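Beta-glucosidase (Pseudoalteromonas sp., PDB 3F95) is the extra C-terminal beta-sandwich domain of an exo-1,3/1,4-beta-glucanase, whose whole chain probably hydrolyses beta-glucosidic bonds. Local coordinates at residues M18-A23 with L69-L74; H7-R12 with A166-T171; P98-N103 with T157-S162; M92-A97 with Q124-K129. All blocks are in the same frame, centred on the assembly; numbering follows the deposited sequence. Where two conformers were deposited one is given.

Contact 1 (M18-A23 with L69-L74); sequences MTWQLA and LSLSYL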
loop_
_atom_site.group_PDB
_atom_site.type_symbol
_atom_site.label_atom_id
_atom_site.label_comp_id
_atom_site.label_asym_id
_atom_site.label_seq_id
_atom_site.Cartn_x
_atom_site.Cartn_y
_atom_site.Cartn_z
ATOM N N MET A 18 6.701 5.955 -10.259
ATOM C CA MET A 18 5.579 5.590 -9.373
ATOM C C MET A 18 4.493 6.661 -9.243
ATOM O O MET A 18 4.782 7.864 -9.285
ATOM C CB MET A 18 6.045 5.196 -7.956
ATOM C CG MET A 18 7.250 4.274 -7.845
ATOM S SD MET A 18 6.996 2.704 -8.628
ATOM C CE MET A 18 5.696 1.974 -7.633
ATOM N N THR A 19 3.250 6.210 -9.052
ATOM C CA THR A 19 2.128 7.091 -8.716
ATOM C C THR A 19 1.228 6.408 -7.732
ATOM O O THR A 19 1.161 5.187 -7.682
ATOM C CB THR A 19 0.972 7.205 -9.776
ATOM O OG1 THR A 19 1.144 6.376 -10.916
ATOM C CG2 THR A 19 0.492 8.564 -9.990
ATOM N N TRP A 20 0.440 7.222 -7.031
ATOM C CA TRP A 20 -0.722 6.714 -6.337
ATOM C C TRP A 20 -1.862 6.656 -7.372
ATOM O O TRP A 20 -1.945 7.505 -8.306
ATOM C CB TRP A 20 -1.135 7.658 -5.213
ATOM C CG TRP A 20 -0.087 7.882 -4.156
ATOM C CD1 TRP A 20 0.663 8.983 -3.972
ATOM C CD2 TRP A 20 0.296 6.951 -3.130
ATOM N NE1 TRP A 20 1.532 8.806 -2.906
ATOM C CE2 TRP A 20 1.302 7.576 -2.354
ATOM C CE3 TRP A 20 -0.108 5.649 -2.806
ATOM C CZ2 TRP A 20 1.925 6.938 -1.254
ATOM C CZ3 TRP A 20 0.505 5.016 -1.705
ATOM C CH2 TRP A 20 1.499 5.667 -0.949
ATOM N N GLN A 21 -2.715 5.655 -7.229
ATOM C CA GLN A 21 -3.888 5.505 -8.086
ATOM C C GLN A 21 -5.127 5.369 -7.220
ATOM O O GLN A 21 -5.226 4.431 -6.428
ATOM C CB GLN A 21 -3.768 4.266 -8.993
ATOM C CG GLN A 21 -2.783 4.412 -10.118
ATOM C CD GLN A 21 -2.966 3.396 -11.251
ATOM O OE1 GLN A 21 -4.085 3.094 -11.694
ATOM N NE2 GLN A 21 -1.850 2.908 -11.756
ATOM N N LEU A 22 -6.093 6.269 -7.404
ATOM C CA LEU A 22 -7.329 6.236 -6.621
ATOM C C LEU A 22 -8.467 5.863 -7.579
ATOM O O LEU A 22 -8.807 6.658 -8.475
ATOM C CB LEU A 22 -7.597 7.601 -5.988
ATOM C CG LEU A 22 -6.772 8.075 -4.766
ATOM C CD1 LEU A 22 -5.288 8.227 -5.105
ATOM C CD2 LEU A 22 -7.315 9.407 -4.208
ATOM N N ALA A 23 -8.965 4.638 -7.432
ATOM C CA ALA A 23 -9.927 4.055 -8.381
ATOM C C ALA A 23 -11.241 3.691 -7.700
ATOM O O ALA A 23 -11.374 2.627 -7.035
ATOM C CB ALA A 23 -9.293 2.844 -9.115
ATOM N N LEU A 69 -7.108 1.699 -3.708
ATOM C CA LEU A 69 -5.922 2.536 -3.719
ATOM C C LEU A 69 -4.767 1.662 -4.176
ATOM O O LEU A 69 -4.603 0.548 -3.655
ATOM C CB LEU A 69 -5.591 2.998 -2.308
ATOM C CG LEU A 69 -4.236 3.711 -2.225
ATOM C CD1 LEU A 69 -4.313 5.134 -2.885
ATOM C CD2 LEU A 69 -3.718 3.721 -0.806
ATOM N N SER A 70 -3.994 2.141 -5.142
ATOM C CA SER A 70 -2.750 1.453 -5.509
ATOM C C SER A 70 -1.553 2.388 -5.439
ATOM O O SER A 70 -1.676 3.614 -5.653
ATOM C CB SER A 70 -2.860 0.887 -6.936
ATOM O OG SER A 70 -3.927 -0.064 -7.022
ATOM N N LEU A 71 -0.392 1.811 -5.129
ATOM C CA LEU A 71 0.868 2.449 -5.408
ATOM C C LEU A 71 1.378 1.691 -6.639
ATOM O O LEU A 71 1.637 0.476 -6.577
ATOM C CB LEU A 71 1.823 2.295 -4.216
ATOM C CG LEU A 71 3.241 2.805 -4.414
ATOM C CD1 LEU A 71 3.274 4.291 -4.714
ATOM C CD2 LEU A 71 4.076 2.459 -3.153
ATOM N N SER A 72 1.502 2.397 -7.757
ATOM C CA SER A 72 1.598 1.716 -9.047
ATOM C C SER A 72 2.749 2.233 -9.905
ATOM O O SER A 72 3.188 3.368 -9.751
ATOM C CB SER A 72 0.256 1.790 -9.791
ATOM O OG SER A 72 0.039 3.081 -10.315
ATOM N N TYR A 73 3.249 1.356 -10.778
ATOM C CA TYR A 73 4.313 1.696 -11.706
ATOM C C TYR A 73 3.677 2.371 -12.932
ATOM O O TYR A 73 2.618 1.955 -13.403
ATOM C CB TYR A 73 5.052 0.421 -12.141
ATOM C CG TYR A 73 5.831 -0.270 -11.031
ATOM C CD1 TYR A 73 7.154 0.070 -10.774
ATOM C CD2 TYR A 73 5.249 -1.276 -10.267
ATOM C CE1 TYR A 73 7.878 -0.564 -9.767
ATOM C CE2 TYR A 73 5.976 -1.917 -9.264
ATOM C CZ TYR A 73 7.284 -1.549 -9.021
ATOM O OH TYR A 73 8.006 -2.184 -8.003
ATOM N N LEU A 74 4.310 3.411 -13.441
ATOM C CA LEU A 74 3.733 4.125 -14.581
ATOM C C LEU A 74 3.662 3.237 -15.836
ATOM O O LEU A 74 2.717 3.335 -16.628
ATOM C CB LEU A 74 4.410 5.485 -14.775
ATOM C CG LEU A 74 3.940 6.489 -13.687
ATOM C CD1 LEU A 74 4.701 7.788 -13.730
ATOM C CD2 LEU A 74 2.437 6.761 -13.786
HETATM O O HOH W 1 -6.125 1.569 -7.766
#
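Met18, the residue most covered here, folds its thioether back against Tyr73, its partner in an antiparallel non-hydrogen-bonded pair. With CG anti to the carbonyl carbon (chi1 -44°) and two further bends, the chain curls so that Met18 CE sits over the middle of the ring, 3.9 Å from the Tyr73 centroid and almost on its normal, while SD meets the ring obliquely, nearest at Tyr73 CD1 (3.4 Å). This is a Met-aromatic contact reinforced by a CH-pi contact. An alanine in place of Tyr73 would probably leave the methionine methyl and sulfur without their aromatic partner and open a gap beside Leu9 and Ile150. Leu71, next along the same face, lays its CD1 over one face of the Trp20 indole, 4.1 Å from the centroid of the six-membered ring, and its CB meets Trp20 CZ3. Strands 18-24 and 67-73 are neighbours in the antiparallel sheet of the beta-sandwich, and the face bearing Met18, Trp20, Leu22, Leu69, Leu71 and Tyr73 turns inward to Phe10, Leu14 and Phe61. Thr19 N to Ser72 O (2.9 Å) and Ser72 N to Thr19 O (2.8 Å) form one hydrogen-bonded pair; Gln21 and Ser70 repeat the pattern two residues on. Polar side chains take the other face, where the modelled conformer of Gln21 reaches Ser72, though too closely for its geometry to be relied on. A water joins Gln21 O to Ser70 OG, which also has a weak bond to Asp152.

Contact 2 (H7-R12 with A166-T171); sequences HPLFVR and ADVALT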
loop_
_atom_site.group_PDB
_atom_site.type_symbol
_atom_site.label_atom_id
_atom_site.label_comp_id
_atom_site.label_asym_id
_atom_site.label_seq_id
_atom_site.Cartn_x
_atom_site.Cartn_y
_atom_site.Cartn_z
ATOM N N HIS A 7 14.992 -0.956 -2.349
ATOM C CA HIS A 7 14.629 -0.103 -3.456
ATOM C C HIS A 7 13.391 0.704 -3.026
ATOM O O HIS A 7 12.312 0.130 -2.836
ATOM C CB HIS A 7 14.339 -0.935 -4.693
ATOM C CG HIS A 7 13.876 -0.123 -5.855
ATOM N ND1 HIS A 7 14.741 0.612 -6.638
ATOM C CD2 HIS A 7 12.634 0.117 -6.334
ATOM C CE1 HIS A 7 14.053 1.243 -7.577
ATOM N NE2 HIS A 7 12.772 0.957 -7.416
ATOM N N PRO A 8 13.561 2.022 -2.802
ATOM C CA PRO A 8 12.436 2.823 -2.315
ATOM C C PRO A 8 11.348 2.985 -3.374
ATOM O O PRO A 8 11.652 3.110 -4.581
ATOM C CB PRO A 8 13.088 4.183 -1.992
ATOM C CG PRO A 8 14.225 4.241 -3.032
ATOM C CD PRO A 8 14.790 2.840 -2.922
ATOM N N LEU A 9 10.088 2.955 -2.924
ATOM C CA LEU A 9 8.949 3.217 -3.812
ATOM C C LEU A 9 8.203 4.469 -3.389
ATOM O O LEU A 9 7.748 5.268 -4.236
ATOM C CB LEU A 9 7.974 2.028 -3.836
ATOM C CG LEU A 9 8.552 0.673 -4.316
ATOM C CD1 LEU A 9 7.525 -0.457 -4.155
ATOM C CD2 LEU A 9 9.046 0.744 -5.764
ATOM N N PHE A 10 8.024 4.605 -2.076
ATOM C CA PHE A 10 7.523 5.842 -1.496
ATOM C C PHE A 10 8.176 6.076 -0.151
ATOM O O PHE A 10 7.677 5.634 0.873
ATOM C CB PHE A 10 5.985 5.897 -1.372
ATOM C CG PHE A 10 5.481 7.187 -0.771
ATOM C CD1 PHE A 10 5.318 8.335 -1.567
ATOM C CD2 PHE A 10 5.201 7.278 0.592
ATOM C CE1 PHE A 10 4.874 9.548 -0.993
ATOM C CE2 PHE A 10 4.776 8.489 1.170
ATOM C CZ PHE A 10 4.612 9.620 0.374
ATOM N N VAL A 11 9.313 6.754 -0.177
ATOM C CA VAL A 11 10.017 7.108 1.057
ATOM C C VAL A 11 10.148 8.628 1.065
ATOM O O VAL A 11 11.077 9.221 0.472
ATOM C CB VAL A 11 11.408 6.377 1.241
ATOM C CG1 VAL A 11 11.989 6.720 2.635
ATOM C CG2 VAL A 11 11.263 4.831 1.092
ATOM N N ARG A 12 9.188 9.242 1.750
ATOM C CA ARG A 12 8.981 10.683 1.804
ATOM C C ARG A 12 8.398 11.292 0.519
ATOM O O ARG A 12 7.699 12.299 0.598
ATOM C CB ARG A 12 10.248 11.440 2.196
ATOM C CG ARG A 12 10.838 10.996 3.540
ATOM C CD ARG A 12 11.889 12.011 4.015
ATOM N NE ARG A 12 11.324 13.339 4.278
ATOM C CZ ARG A 12 12.050 14.404 4.631
ATOM N NH1 ARG A 12 13.386 14.302 4.793
ATOM N NH2 ARG A 12 11.459 15.560 4.857
ATOM N N ALA A 166 3.414 4.949 4.993
ATOM C CA ALA A 166 4.663 5.665 4.811
ATOM C C ALA A 166 5.793 4.683 4.529
ATOM O O ALA A 166 5.675 3.502 4.827
ATOM C CB ALA A 166 4.989 6.472 6.050
ATOM N N ASP A 167 6.889 5.191 3.971
ATOM C CA ASP A 167 8.169 4.480 3.969
ATOM C C ASP A 167 8.044 3.111 3.297
ATOM O O ASP A 167 8.336 2.035 3.895
ATOM C CB ASP A 167 8.697 4.330 5.413
ATOM C CG ASP A 167 9.160 5.653 6.047
ATOM O OD1 ASP A 167 9.167 6.736 5.405
ATOM O OD2 ASP A 167 9.552 5.599 7.237
ATOM N N VAL A 168 7.570 3.126 2.055
ATOM C CA VAL A 168 7.316 1.898 1.315
ATOM C C VAL A 168 8.528 1.569 0.483
ATOM O O VAL A 168 8.974 2.392 -0.338
ATOM C CB VAL A 168 6.091 2.029 0.362
ATOM C CG1 VAL A 168 5.784 0.711 -0.283
ATOM C CG2 VAL A 168 4.860 2.485 1.142
ATOM N N ALA A 169 9.071 0.368 0.678
ATOM C CA ALA A 169 10.264 -0.021 -0.089
ATOM C C ALA A 169 10.349 -1.519 -0.283
ATOM O O ALA A 169 9.852 -2.277 0.564
ATOM C CB ALA A 169 11.539 0.503 0.614
ATOM N N LEU A 170 10.946 -1.949 -1.411
ATOM C CA LEU A 170 11.316 -3.349 -1.582
ATOM C C LEU A 170 12.637 -3.568 -0.828
ATOM O O LEU A 170 13.524 -2.723 -0.891
ATOM C CB LEU A 170 11.452 -3.702 -3.067
ATOM C CG LEU A 170 10.174 -3.684 -3.906
ATOM C CD1 LEU A 170 10.473 -3.705 -5.397
ATOM C CD2 LEU A 170 9.264 -4.853 -3.531
ATOM N N THR A 171 12.743 -4.680 -0.097
ATOM C CA THR A 171 13.938 -4.966 0.679
ATOM C C THR A 171 14.266 -6.459 0.675
ATOM O O THR A 171 13.374 -7.308 0.559
ATOM C CB THR A 171 13.813 -4.480 2.149
ATOM O OG1 THR A 171 15.081 -4.644 2.799
ATOM C CG2 THR A 171 12.767 -5.292 2.909
HETATM O O HOH W 2 7.541 7.906 3.658
#
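His7 and Leu170 form a hydrogen-bonded antiparallel pair, with His7 N giving to Leu170 O at 2.7 Å and Leu170 N returning to His7 O at 2.9 Å. Further along, Val168 O is gripped by two amides, Leu9 N at 2.9 Å and Phe10 N at 3.0 Å, and the second of these bonds is nearly straight (171° at the hydrogen). Val168 N answers to Phe10 O at 2.8 Å, approaching from above the carbonyl plane. Leu9 and Phe10 facing one residue make a classic beta bulge, while Asp167 and Val168 facing Phe10 fit a G1 bulge, Asp167 taking its positive phi of 58°. The classic bulge shifts the register by one as the chain leaves its pairing with strand 161-171, within the mixed sheet of this beta-sandwich. A water bridges the end of the contact, accepting from Arg12 N and Asp167 N and donating to Asp167 OD1; the other carboxylate oxygen, OD2, is held in a salt bridge by Lys91. The Val11 and Asp167 side chains cross at about a right angle, CG1 nearest OD1, and Val11 CG2 rests 3.6 Å from Val168 O. Leu9 is turned with CG anti to the carbonyl carbon (chi1 -60°), which with an extended chi2 brings CD1 to Leu170 CG, 4.2 Å away. Both leucines also meet Leu88, Tyr73 and Met107, so they lie between the two sheets. Phe10 and Val168 meet through their CB atoms, the Phe10 ring going on to an edge-to-face contact with Trp20. Ala169 CB, on the opposite face, packs against Pro8 CA.

Contact 3 (P98-N103 with T157-S162); sequences PEQGAN and TSQNLS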
loop_
_atom_site.group_PDB
_atom_site.type_symbol
_atom_site.label_atom_id
_atom_site.label_comp_id
_atom_site.label_asym_id
_atom_site.label_seq_id
_atom_site.Cartn_x
_atom_site.Cartn_y
_atom_site.Cartn_z
ATOM N N PRO A 98 -11.799 -1.708 8.883
ATOM C CA PRO A 98 -12.898 -1.816 7.915
ATOM C C PRO A 98 -14.040 -2.622 8.489
ATOM O O PRO A 98 -13.840 -3.760 8.910
ATOM C CB PRO A 98 -12.271 -2.530 6.727
ATOM C CG PRO A 98 -11.019 -3.214 7.262
ATOM C CD PRO A 98 -10.616 -2.508 8.527
ATOM N N GLU A 99 -15.231 -2.047 8.502
ATOM C CA GLU A 99 -16.374 -2.793 9.036
ATOM C C GLU A 99 -16.738 -4.028 8.196
ATOM O O GLU A 99 -17.106 -5.081 8.752
ATOM C CB GLU A 99 -17.563 -1.873 9.204
ATOM C CG GLU A 99 -18.565 -2.414 10.176
ATOM C CD GLU A 99 -19.562 -1.370 10.579
ATOM O OE1 GLU A 99 -19.136 -0.201 10.772
ATOM O OE2 GLU A 99 -20.762 -1.723 10.702
ATOM N N GLN A 100 -16.611 -3.915 6.875
ATOM C CA GLN A 100 -16.914 -5.036 5.976
ATOM C C GLN A 100 -15.696 -5.606 5.253
ATOM O O GLN A 100 -15.815 -6.282 4.228
ATOM C CB GLN A 100 -18.013 -4.652 4.971
ATOM C CG GLN A 100 -19.339 -4.387 5.654
ATOM C CD GLN A 100 -20.342 -3.638 4.788
ATOM O OE1 GLN A 100 -20.025 -3.168 3.686
ATOM N NE2 GLN A 100 -21.572 -3.507 5.300
ATOM N N GLY A 101 -14.528 -5.304 5.786
ATOM C CA GLY A 101 -13.309 -5.948 5.380
ATOM C C GLY A 101 -12.542 -5.139 4.349
ATOM O O GLY A 101 -13.052 -4.169 3.783
ATOM N N ALA A 102 -11.322 -5.588 4.092
ATOM C CA ALA A 102 -10.418 -4.964 3.134
ATOM C C ALA A 102 -9.383 -5.981 2.687
ATOM O O ALA A 102 -9.070 -6.909 3.429
ATOM C CB ALA A 102 -9.727 -3.750 3.767
ATOM N N ASN A 103 -8.858 -5.783 1.477
ATOM C CA ASN A 103 -7.898 -6.670 0.834
ATOM C C ASN A 103 -6.625 -5.888 0.614
ATOM O O ASN A 103 -6.665 -4.760 0.107
ATOM C CB ASN A 103 -8.458 -7.097 -0.531
ATOM C CG ASN A 103 -7.659 -8.203 -1.212
ATOM O OD1 ASN A 103 -7.803 -8.397 -2.427
ATOM N ND2 ASN A 103 -6.868 -8.961 -0.452
ATOM N N THR A 157 -8.151 -2.497 -1.282
ATOM C CA THR A 157 -9.550 -2.376 -1.682
ATOM C C THR A 157 -10.459 -2.528 -0.465
ATOM O O THR A 157 -10.292 -3.460 0.351
ATOM C CB THR A 157 -9.880 -3.430 -2.756
ATOM O OG1 THR A 157 -8.950 -3.303 -3.844
ATOM C CG2 THR A 157 -11.300 -3.208 -3.289
ATOM N N SER A 158 -11.431 -1.621 -0.350
ATOM C CA SER A 158 -12.389 -1.628 0.764
ATOM C C SER A 158 -13.580 -0.712 0.425
ATOM O O SER A 158 -13.569 -0.032 -0.612
ATOM C CB SER A 158 -11.700 -1.202 2.074
ATOM O OG SER A 158 -12.545 -1.413 3.229
ATOM N N GLN A 159 -14.597 -0.701 1.286
ATOM C CA GLN A 159 -15.722 0.237 1.146
ATOM C C GLN A 159 -15.700 1.265 2.257
ATOM O O GLN A 159 -16.269 2.348 2.137
ATOM C CB GLN A 159 -17.069 -0.500 1.205
ATOM C CG GLN A 159 -17.249 -1.544 0.144
ATOM C CD GLN A 159 -18.542 -2.308 0.305
ATOM O OE1 GLN A 159 -18.574 -3.372 0.929
ATOM N NE2 GLN A 159 -19.618 -1.771 -0.251
ATOM N N ASN A 160 -15.060 0.933 3.373
ATOM C CA ASN A 160 -15.073 1.835 4.505
ATOM C C ASN A 160 -13.885 1.518 5.407
ATOM O O ASN A 160 -13.816 0.428 5.975
ATOM C CB ASN A 160 -16.383 1.679 5.280
ATOM C CG ASN A 160 -16.609 2.805 6.224
ATOM O OD1 ASN A 160 -15.923 2.920 7.245
ATOM N ND2 ASN A 160 -17.564 3.667 5.893
ATOM N N LEU A 161 -12.974 2.474 5.538
ATOM C CA LEU A 161 -11.625 2.182 6.068
ATOM C C LEU A 161 -10.879 3.498 6.187
ATOM O O LEU A 161 -11.074 4.392 5.373
ATOM C CB LEU A 161 -10.848 1.307 5.073
ATOM C CG LEU A 161 -9.341 1.024 5.292
ATOM C CD1 LEU A 161 -9.125 0.244 6.623
ATOM C CD2 LEU A 161 -8.839 0.207 4.124
ATOM N N SER A 162 -10.051 3.618 7.223
ATOM C CA SER A 162 -9.143 4.745 7.332
ATOM C C SER A 162 -7.764 4.265 7.795
ATOM O O SER A 162 -7.627 3.626 8.856
ATOM C CB SER A 162 -9.719 5.804 8.279
ATOM O OG SER A 162 -8.852 6.911 8.364
HETATM O O HOH W 3 -15.357 0.714 8.854
HETATM O O HOH W 4 -17.447 1.876 10.172
HETATM O O HOH W 5 -15.297 -3.165 2.780
HETATM O O HOH W 6 -6.924 -4.980 -3.044
#
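Ser158 OG donates to Gly101 O at 2.9 Å, coming in tilted from the carbonyl plane. It is placed there by a chi1 of -170°, which sets OG opposite the backbone N. The same oxygen takes a weak bond from Asn160 N, and Pro98 CB touches it at 3.7 Å. Were the serine here an alanine, Gly101 O would probably lose its hydroxyl donor and Asn160 N its weak acceptor, removing one tie between the two loops. A water also donates to Gly101 O and accepts from Gln159 N. Ala102 CB packs on Ser158 CB (3.6 Å), while Leu161 splits its two methyls, CD1 alongside Pro98 CD (3.7 Å) and CD2 against Ala102 CB (4.1 Å). Asn103 and Thr157 exchange two backbone bonds of 3.0 Å, N to O each way, both lying in the carbonyl plane. Glu99 N and Asn160 OD1 share a further water, and Asn160 OD1 also receives Lys96 NZ. Farther out, Trp63 covers Ser158 and Leu161, and Asp116 takes Asn103 ND2. Gly101, at phi 97° and psi 170°, has a backbone where a CB would jam against the preceding carbonyl. Strand 149-158 here gives way to 161-171, so the chain passes from one sheet to the other at the end of a beta-sandwich.

Contact 4 (M92-A97 with Q124-K129); sequences MRIDKA and QLMADK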
loop_
_atom_site.group_PDB
_atom_site.type_symbol
_atom_site.label_atom_id
_atom_site.label_comp_id
_atom_site.label_asym_id
_atom_site.label_seq_id
_atom_site.Cartn_x
_atom_site.Cartn_y
_atom_site.Cartn_z
ATOM N N MET A 92 2.400 1.312 8.334
ATOM C CA MET A 92 0.947 1.525 8.204
ATOM C C MET A 92 0.363 1.820 9.577
ATOM O O MET A 92 0.855 1.290 10.592
ATOM C CB MET A 92 0.296 0.290 7.595
ATOM C CG MET A 92 -1.221 0.418 7.371
ATOM S SD MET A 92 -2.010 -1.070 6.781
ATOM C CE MET A 92 -1.411 -1.098 5.091
ATOM N N ARG A 93 -0.673 2.665 9.622
ATOM C CA ARG A 93 -1.465 2.878 10.824
ATOM C C ARG A 93 -2.927 2.737 10.389
ATOM O O ARG A 93 -3.350 3.387 9.423
ATOM C CB ARG A 93 -1.217 4.290 11.359
ATOM C CG ARG A 93 -2.081 4.685 12.548
ATOM C CD ARG A 93 -1.768 6.112 13.005
ATOM N NE ARG A 93 -2.176 7.066 11.966
ATOM C CZ ARG A 93 -1.867 8.360 11.930
ATOM N NH1 ARG A 93 -1.126 8.913 12.884
ATOM N NH2 ARG A 93 -2.306 9.111 10.922
ATOM N N ILE A 94 -3.697 1.893 11.061
ATOM C CA ILE A 94 -5.109 1.761 10.699
ATOM C C ILE A 94 -5.908 2.461 11.781
ATOM O O ILE A 94 -6.074 1.918 12.877
ATOM C CB ILE A 94 -5.524 0.288 10.537
ATOM C CG1 ILE A 94 -4.637 -0.382 9.465
ATOM C CG2 ILE A 94 -7.055 0.164 10.183
ATOM C CD1 ILE A 94 -4.997 -1.868 9.249
ATOM N N ASP A 95 -6.367 3.678 11.490
ATOM C CA ASP A 95 -7.127 4.429 12.496
ATOM C C ASP A 95 -8.619 4.113 12.526
ATOM O O ASP A 95 -9.274 4.301 13.547
ATOM C CB ASP A 95 -6.867 5.918 12.392
ATOM C CG ASP A 95 -7.222 6.457 11.043
ATOM O OD1 ASP A 95 -6.592 6.039 10.046
ATOM O OD2 ASP A 95 -8.124 7.312 10.977
ATOM N N LYS A 96 -9.154 3.586 11.431
ATOM C CA LYS A 96 -10.487 3.002 11.503
ATOM C C LYS A 96 -10.520 1.709 10.727
ATOM O O LYS A 96 -10.379 1.719 9.503
ATOM C CB LYS A 96 -11.572 3.975 11.013
ATOM C CG LYS A 96 -12.983 3.371 11.072
ATOM C CD LYS A 96 -14.070 4.342 10.624
ATOM C CE LYS A 96 -14.050 4.556 9.124
ATOM N NZ LYS A 96 -15.283 5.224 8.611
ATOM N N ALA A 97 -10.674 0.594 11.457
ATOM C CA ALA A 97 -10.730 -0.746 10.849
ATOM C C ALA A 97 -11.940 -0.895 9.934
ATOM O O ALA A 97 -12.969 -0.228 10.126
ATOM C CB ALA A 97 -10.707 -1.874 11.937
ATOM N N GLN A 124 -5.615 -7.674 14.424
ATOM C CA GLN A 124 -5.366 -7.559 15.856
ATOM C C GLN A 124 -4.068 -6.828 16.112
ATOM O O GLN A 124 -4.025 -5.944 16.942
ATOM C CB GLN A 124 -5.440 -8.909 16.565
ATOM C CG GLN A 124 -6.872 -9.394 16.770
ATOM C CD GLN A 124 -7.597 -8.688 17.919
ATOM O OE1 GLN A 124 -7.967 -7.505 17.824
ATOM N NE2 GLN A 124 -7.810 -9.422 19.021
ATOM N N LEU A 125 -3.018 -7.159 15.369
ATOM C CA LEU A 125 -1.749 -6.472 15.585
ATOM C C LEU A 125 -1.791 -4.968 15.240
ATOM O O LEU A 125 -0.977 -4.192 15.744
ATOM C CB LEU A 125 -0.608 -7.206 14.880
ATOM C CG LEU A 125 -0.506 -7.356 13.371
ATOM C CD1 LEU A 125 0.262 -6.172 12.760
ATOM C CD2 LEU A 125 0.207 -8.669 13.068
ATOM N N MET A 126 -2.755 -4.571 14.398
ATOM C CA MET A 126 -2.978 -3.171 14.037
ATOM C C MET A 126 -3.991 -2.420 14.942
ATOM O O MET A 126 -4.180 -1.204 14.818
ATOM C CB MET A 126 -3.469 -3.094 12.579
ATOM C CG MET A 126 -2.499 -3.710 11.536
ATOM S SD MET A 126 -0.832 -3.018 11.545
ATOM C CE MET A 126 -1.098 -1.389 10.845
ATOM N N ALA A 127 -4.650 -3.152 15.842
ATOM C CA ALA A 127 -5.856 -2.669 16.517
ATOM C C ALA A 127 -5.582 -1.543 17.507
ATOM O O ALA A 127 -6.513 -0.831 17.920
ATOM C CB ALA A 127 -6.577 -3.839 17.228
ATOM N N ASP A 128 -4.313 -1.363 17.875
ATOM C CA ASP A 128 -3.935 -0.234 18.730
ATOM C C ASP A 128 -4.006 1.131 18.001
ATOM O O ASP A 128 -3.824 2.169 18.633
ATOM C CB ASP A 128 -2.555 -0.433 19.382
ATOM C CG ASP A 128 -1.419 -0.539 18.373
ATOM O OD1 ASP A 128 -1.644 -0.285 17.169
ATOM O OD2 ASP A 128 -0.277 -0.876 18.791
ATOM N N LYS A 129 -4.290 1.103 16.695
ATOM C CA LYS A 129 -4.364 2.313 15.857
ATOM C C LYS A 129 -3.057 3.111 15.886
ATOM O O LYS A 129 -3.054 4.329 15.689
ATOM C CB LYS A 129 -5.553 3.205 16.261
ATOM C CG LYS A 129 -6.904 2.497 16.173
ATOM C CD LYS A 129 -8.052 3.423 16.522
ATOM C CE LYS A 129 -9.393 2.712 16.395
ATOM N NZ LYS A 129 -9.552 1.668 17.458
HETATM O O HOH W 7 -2.654 0.465 13.344
#
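The backbones of 92-97 and 124-129 come nearest at Asp95 and Lys129, whose CA atoms lie 4.8 Å apart, where a type I turn from Met126 to Lys129 ends in a positive phi (58°). Lys129 CA makes a CA-H...O contact to Ile94 O, and a water links the segments, accepting from Ile94 N at 2.9 Å and donating to Met126 O at 2.7 Å. Met126 carries the apolar part. Bent at every side-chain torsion, it brings its CE against Met92, 3.3 Å from Met92 O and 3.9 Å from Met92 CB, and crosses both Met92 and Ile94 at about right angles. Ile94, its chain fully extended at chi2 (180°), puts CD1 on Met126 CG at 3.9 Å. Lys129 runs its aliphatic chain past the strand end, CG by Ile94 O and CE 3.3 Å from Asp95 O. Arg93 CG lies 3.3 Å from Lys129 O. The short, weakly bonded helical turn about 124-126 and the residues after it thus pack against the end of strand 87-94, which lies between strands 132-137 and 161-171: Leu134 of the first covers Met92 and Met126, Leu161 and Leu163 of the second cover Ile94, and Ser162 OG is hydrogen-bonded to Asp95 OD2.

In the fold
Contact 1 is the most buried of the four and belongs to the antiparallel sheet; contact 2, partly buried, belongs to the facing mixed sheet. They meet across the sandwich interior, where Leu71 packs on Val168. Contacts 3 and 4, also partly buried, lie at another end of the domain, their centres about 12 Å apart, and adjoin through polar links. Strand 161-171 serves contacts 2 and 3 and runs beside the strand of contact 4. The chemistry follows position: regular ladder and aromatic packing in contact 1, bulged pairing in contact 2, a serine hydroxyl bond and bridging waters between loops in contact 3, and methionine packing with one bridging water in contact 4.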